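Local coordinates for protein 3-carboxy-cis,cis-muconate cycloisomerase (Acinetobacter calcoaceticus, PDB 1Q5N) that is a cycloisomerase of the fumarase/aspartase (adenylosuccinate lyase-like) superfamily that assembles as a largely helical tetramer, at residues A[36-41]-A[45-50]; A[397-402]-A[407-412]. All coordinates share one frame; numbering follows the deposited sequence.

In the fold
Interaction 1 and interaction 2 lie at the two far ends of a long, mostly helical chain, on opposite sides of its centre. Their centres are 88 Å apart and their nearest atoms about 73 Å, so the two never touch. They come in series: 36-41 with 45-50 closes near the start of the chain, in the lyase region, and 397-402 with 407-412 follows much later, in the region related to the adenylosuccinate lyase C-terminus. Each is a short helix-to-helix connection, from helix 23-43 into helix 49-59 and from helix 385-402 into helix 406-410. Neither is touched by another subunit of the tetramer, so both are local folding contacts within one chain.

Interaction 1 of 2, residues A[36-41]-A[45-50]. Unlike the reference sequence in segment 36-41: Ala-40 (reference Gln).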
# COMPACT_ATOMS: atom_id res chain seq x y z
N ALA A 36 5.50 -34.66 -15.05
CA ALA A 36 6.94 -34.61 -14.87
C ALA A 36 7.38 -35.37 -13.64
O ALA A 36 8.46 -35.98 -13.63
CB ALA A 36 7.42 -33.17 -14.80
N LEU A 37 6.54 -35.33 -12.60
CA LEU A 37 6.81 -36.01 -11.34
C LEU A 37 6.84 -37.56 -11.51
O LEU A 37 7.72 -38.22 -10.97
CB LEU A 37 5.74 -35.65 -10.30
CG LEU A 37 5.95 -36.33 -8.93
CD1 LEU A 37 7.27 -35.89 -8.35
CD2 LEU A 37 4.82 -36.01 -7.99
N ALA A 38 5.86 -38.09 -12.23
CA ALA A 38 5.75 -39.52 -12.50
C ALA A 38 6.92 -39.93 -13.37
O ALA A 38 7.55 -40.95 -13.11
CB ALA A 38 4.44 -39.82 -13.20
N GLN A 39 7.24 -39.13 -14.37
CA GLN A 39 8.37 -39.45 -15.22
C GLN A 39 9.69 -39.44 -14.49
O GLN A 39 10.52 -40.33 -14.71
CB GLN A 39 8.46 -38.50 -16.39
CG GLN A 39 7.41 -38.71 -17.43
CD GLN A 39 7.69 -37.85 -18.67
OE1 GLN A 39 7.91 -38.38 -19.77
NE2 GLN A 39 7.69 -36.51 -18.49
N ALA A 40 9.91 -38.44 -13.64
CA ALA A 40 11.17 -38.34 -12.92
C ALA A 40 11.32 -39.50 -11.97
O ALA A 40 12.42 -40.01 -11.80
CB ALA A 40 11.25 -37.03 -12.16
N GLN A 41 10.20 -39.92 -11.37
CA GLN A 41 10.24 -41.03 -10.42
C GLN A 41 10.49 -42.38 -11.12
O GLN A 41 11.24 -43.21 -10.60
CB GLN A 41 8.95 -41.08 -9.59
CG GLN A 41 8.87 -39.95 -8.63
CD GLN A 41 7.55 -39.89 -7.88
OE1 GLN A 41 6.51 -40.37 -8.36
NE2 GLN A 41 7.57 -39.27 -6.69
N GLY A 45 13.65 -45.18 -10.59
CA GLY A 45 13.22 -46.35 -9.87
C GLY A 45 12.11 -46.21 -8.85
O GLY A 45 11.49 -47.21 -8.49
N VAL A 46 11.82 -45.01 -8.36
CA VAL A 46 10.76 -44.89 -7.36
C VAL A 46 9.38 -45.42 -7.77
O VAL A 46 8.61 -45.84 -6.91
CB VAL A 46 10.66 -43.44 -6.87
CG1 VAL A 46 9.56 -43.30 -5.81
CG2 VAL A 46 12.02 -43.01 -6.32
N ILE A 47 9.01 -45.38 -9.04
CA ILE A 47 7.73 -45.99 -9.41
C ILE A 47 7.99 -46.71 -10.73
O ILE A 47 8.93 -46.37 -11.46
CB ILE A 47 6.55 -44.99 -9.60
CG1 ILE A 47 6.78 -44.14 -10.84
CG2 ILE A 47 6.33 -44.20 -8.31
CD1 ILE A 47 5.59 -43.32 -11.24
N PRO A 48 7.17 -47.72 -11.04
CA PRO A 48 7.35 -48.47 -12.29
C PRO A 48 7.15 -47.65 -13.55
O PRO A 48 6.19 -46.89 -13.66
CB PRO A 48 6.34 -49.60 -12.17
CG PRO A 48 5.25 -49.00 -11.30
CD PRO A 48 6.02 -48.22 -10.27
N GLN A 49 8.08 -47.82 -14.48
CA GLN A 49 8.04 -47.14 -15.75
C GLN A 49 6.71 -47.35 -16.40
O GLN A 49 6.24 -46.52 -17.19
CB GLN A 49 9.12 -47.66 -16.68
CG GLN A 49 9.03 -47.02 -18.06
CD GLN A 49 9.22 -45.50 -18.02
OE1 GLN A 49 10.23 -45.00 -17.47
NE2 GLN A 49 8.27 -44.74 -18.61
N SER A 50 6.08 -48.47 -16.08
CA SER A 50 4.80 -48.76 -16.68
C SER A 50 3.77 -47.70 -16.29
O SER A 50 3.11 -47.12 -17.16
CB SER A 50 4.33 -50.14 -16.22
OG SER A 50 2.96 -50.11 -15.85
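With Ile-47 CG1 lodged between its own backbone N and carbonyl carbon (chi1 69°) and CD1 extending onward from CG1, the isoleucine branch reaches the C-terminal part of helix 23-43. Ile-47 CD1 comes to 3.6 Å from Ala-38 O, with Ala-38 CB a little farther off. Gln-41 turns CG anti to its carbonyl carbon (chi1 -70°) and runs extended, crossing Ile-47 at a slant: Gln-41 CB meets Ile-47 CG1 at 4.0 Å, and Gln-41 OE1 sits 3.8 Å from Ile-47 CG2. Val-46 adds its CB, 4.0 Å from Gln-41 CB. The backbone gathers around Gln-41 O, which accepts a weak hydrogen bond from Ile-47 N at 3.5 Å, while Val-46 N lies 2.9 Å from that same oxygen. Gly-45, at a positive phi of 95°, belongs to the turn that leads the chain out of helix 23-43 and on to helix 49-59, with Pro-48 as N-cap. Beyond the two segments, Tyr-103 and Trp-106 pack on Ile-47, and Gln-41 NE2 donates a hydrogen bond to Trp-106 O. The chemistry is thus mainly apolar packing beside a backbone oxygen that faces the amides of the turn, with the buried glutamine's amide nitrogen satisfied by the neighbouring loop.

Interaction 2 of 2, residues A[397-402]-A[407-412]; sequences KTAVAE and KDIISQ
Ile-409 reaches across to Ala-399, Thr-398 and Glu-402 in a helix-loop-helix corner of the all-helical C-terminal region, where helix 385-402 turns through a short connection into helix 406-410. The tight part is its buried side. There CG1 of Ile-409, anti to its carbonyl carbon (chi1 -62°), presses against the alanine, 3.7 Å from both Ala-399 CA and Ala-399 CB. The small methyl lets the backbones come close, with the CA atoms of Ala-399 and Ile-409 6.1 Å apart. Ala-395, one turn earlier on helix 385-402, takes up more of Ile-409 and also touches Ile-410, which packs on Phe-429 as well.

Toward solvent the contact thins out. Thr-398 makes a longer contact, its CB 4.1 Å from Ile-409 CG2 as the two side chains slant past each other; its hydroxyl is engaged within its own helix, with Ala-394 O. Glu-402, itself exposed, stretches an extended chain to the CD1 end of Ile-409 and brings its carboxylate up to that methyl group, a van der Waals approach that supplies no polar partner across the contact. At that outer margin, Glu-402 OE1 rests 3.6 Å from Ile-409 CD1.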
# COMPACT_ATOMS: atom_id res chain seq x y z
N LYS A 397 13.65 42.82 -17.41
CA LYS A 397 12.71 43.75 -16.79
C LYS A 397 12.08 44.67 -17.85
O LYS A 397 10.88 44.93 -17.85
CB LYS A 397 13.44 44.64 -15.77
CG LYS A 397 13.50 44.09 -14.39
CD LYS A 397 14.34 45.01 -13.55
CE LYS A 397 14.35 44.52 -12.12
NZ LYS A 397 15.26 45.35 -11.25
N THR A 398 12.93 45.18 -18.74
CA THR A 398 12.48 46.06 -19.78
C THR A 398 11.57 45.32 -20.74
O THR A 398 10.51 45.85 -21.11
CB THR A 398 13.66 46.67 -20.56
OG1 THR A 398 14.55 47.30 -19.65
CG2 THR A 398 13.16 47.70 -21.53
N ALA A 399 11.98 44.11 -21.14
CA ALA A 399 11.20 43.32 -22.09
C ALA A 399 9.84 43.00 -21.48
O ALA A 399 8.84 42.97 -22.16
CB ALA A 399 11.96 42.03 -22.45
N VAL A 400 9.80 42.75 -20.18
CA VAL A 400 8.52 42.47 -19.59
C VAL A 400 7.69 43.76 -19.54
O VAL A 400 6.52 43.74 -19.88
CB VAL A 400 8.64 41.89 -18.18
CG1 VAL A 400 7.28 41.75 -17.59
CG2 VAL A 400 9.33 40.54 -18.23
N ALA A 401 8.30 44.88 -19.13
CA ALA A 401 7.57 46.14 -19.07
C ALA A 401 7.01 46.57 -20.45
O ALA A 401 5.85 47.00 -20.55
CB ALA A 401 8.47 47.22 -18.50
N GLU A 402 7.81 46.44 -21.51
CA GLU A 402 7.40 46.80 -22.87
C GLU A 402 6.63 45.67 -23.61
O GLU A 402 6.12 45.87 -24.72
CB GLU A 402 8.61 47.14 -23.72
CG GLU A 402 9.40 48.33 -23.24
CD GLU A 402 10.46 48.72 -24.26
OE1 GLU A 402 10.30 48.29 -25.41
OE2 GLU A 402 11.42 49.46 -23.93
N LYS A 407 14.85 39.46 -27.48
CA LYS A 407 15.85 39.73 -28.52
C LYS A 407 15.76 41.22 -28.95
O LYS A 407 16.77 41.89 -29.08
CB LYS A 407 15.69 38.80 -29.77
CG LYS A 407 16.87 38.91 -30.76
CD LYS A 407 16.86 37.84 -31.89
CE LYS A 407 15.97 38.20 -33.08
NZ LYS A 407 15.77 37.01 -33.99
N ASP A 408 14.54 41.72 -29.12
CA ASP A 408 14.34 43.12 -29.49
C ASP A 408 14.98 44.05 -28.49
O ASP A 408 15.58 45.04 -28.89
CB ASP A 408 12.86 43.43 -29.60
CG ASP A 408 12.20 42.59 -30.69
OD1 ASP A 408 12.96 42.11 -31.61
OD2 ASP A 408 10.94 42.43 -30.63
N ILE A 409 14.90 43.73 -27.20
CA ILE A 409 15.47 44.61 -26.19
C ILE A 409 16.99 44.49 -26.11
O ILE A 409 17.72 45.47 -26.10
CB ILE A 409 14.89 44.30 -24.79
CG1 ILE A 409 13.39 44.55 -24.78
CG2 ILE A 409 15.64 45.08 -23.72
CD1 ILE A 409 12.96 45.88 -25.30
N ILE A 410 17.49 43.28 -26.06
CA ILE A 410 18.91 43.13 -25.93
C ILE A 410 19.67 43.68 -27.13
O ILE A 410 20.76 44.23 -26.96
CB ILE A 410 19.28 41.65 -25.63
CG1 ILE A 410 20.10 41.60 -24.35
CG2 ILE A 410 20.09 41.03 -26.73
CD1 ILE A 410 19.56 40.65 -23.37
N SER A 411 19.09 43.58 -28.33
CA SER A 411 19.78 44.05 -29.54
C SER A 411 19.99 45.56 -29.61
O SER A 411 20.82 46.04 -30.40
CB SER A 411 19.05 43.59 -30.82
OG SER A 411 17.82 44.28 -30.93
N GLN A 412 19.25 46.33 -28.82
CA GLN A 412 19.46 47.77 -28.84
C GLN A 412 20.24 48.28 -27.61
O GLN A 412 20.30 49.47 -27.36
CB GLN A 412 18.12 48.52 -29.05
CG GLN A 412 17.12 48.54 -27.90
CD GLN A 412 15.64 48.63 -28.38
OE1 GLN A 412 14.70 48.88 -27.59
NE2 GLN A 412 15.44 48.40 -29.68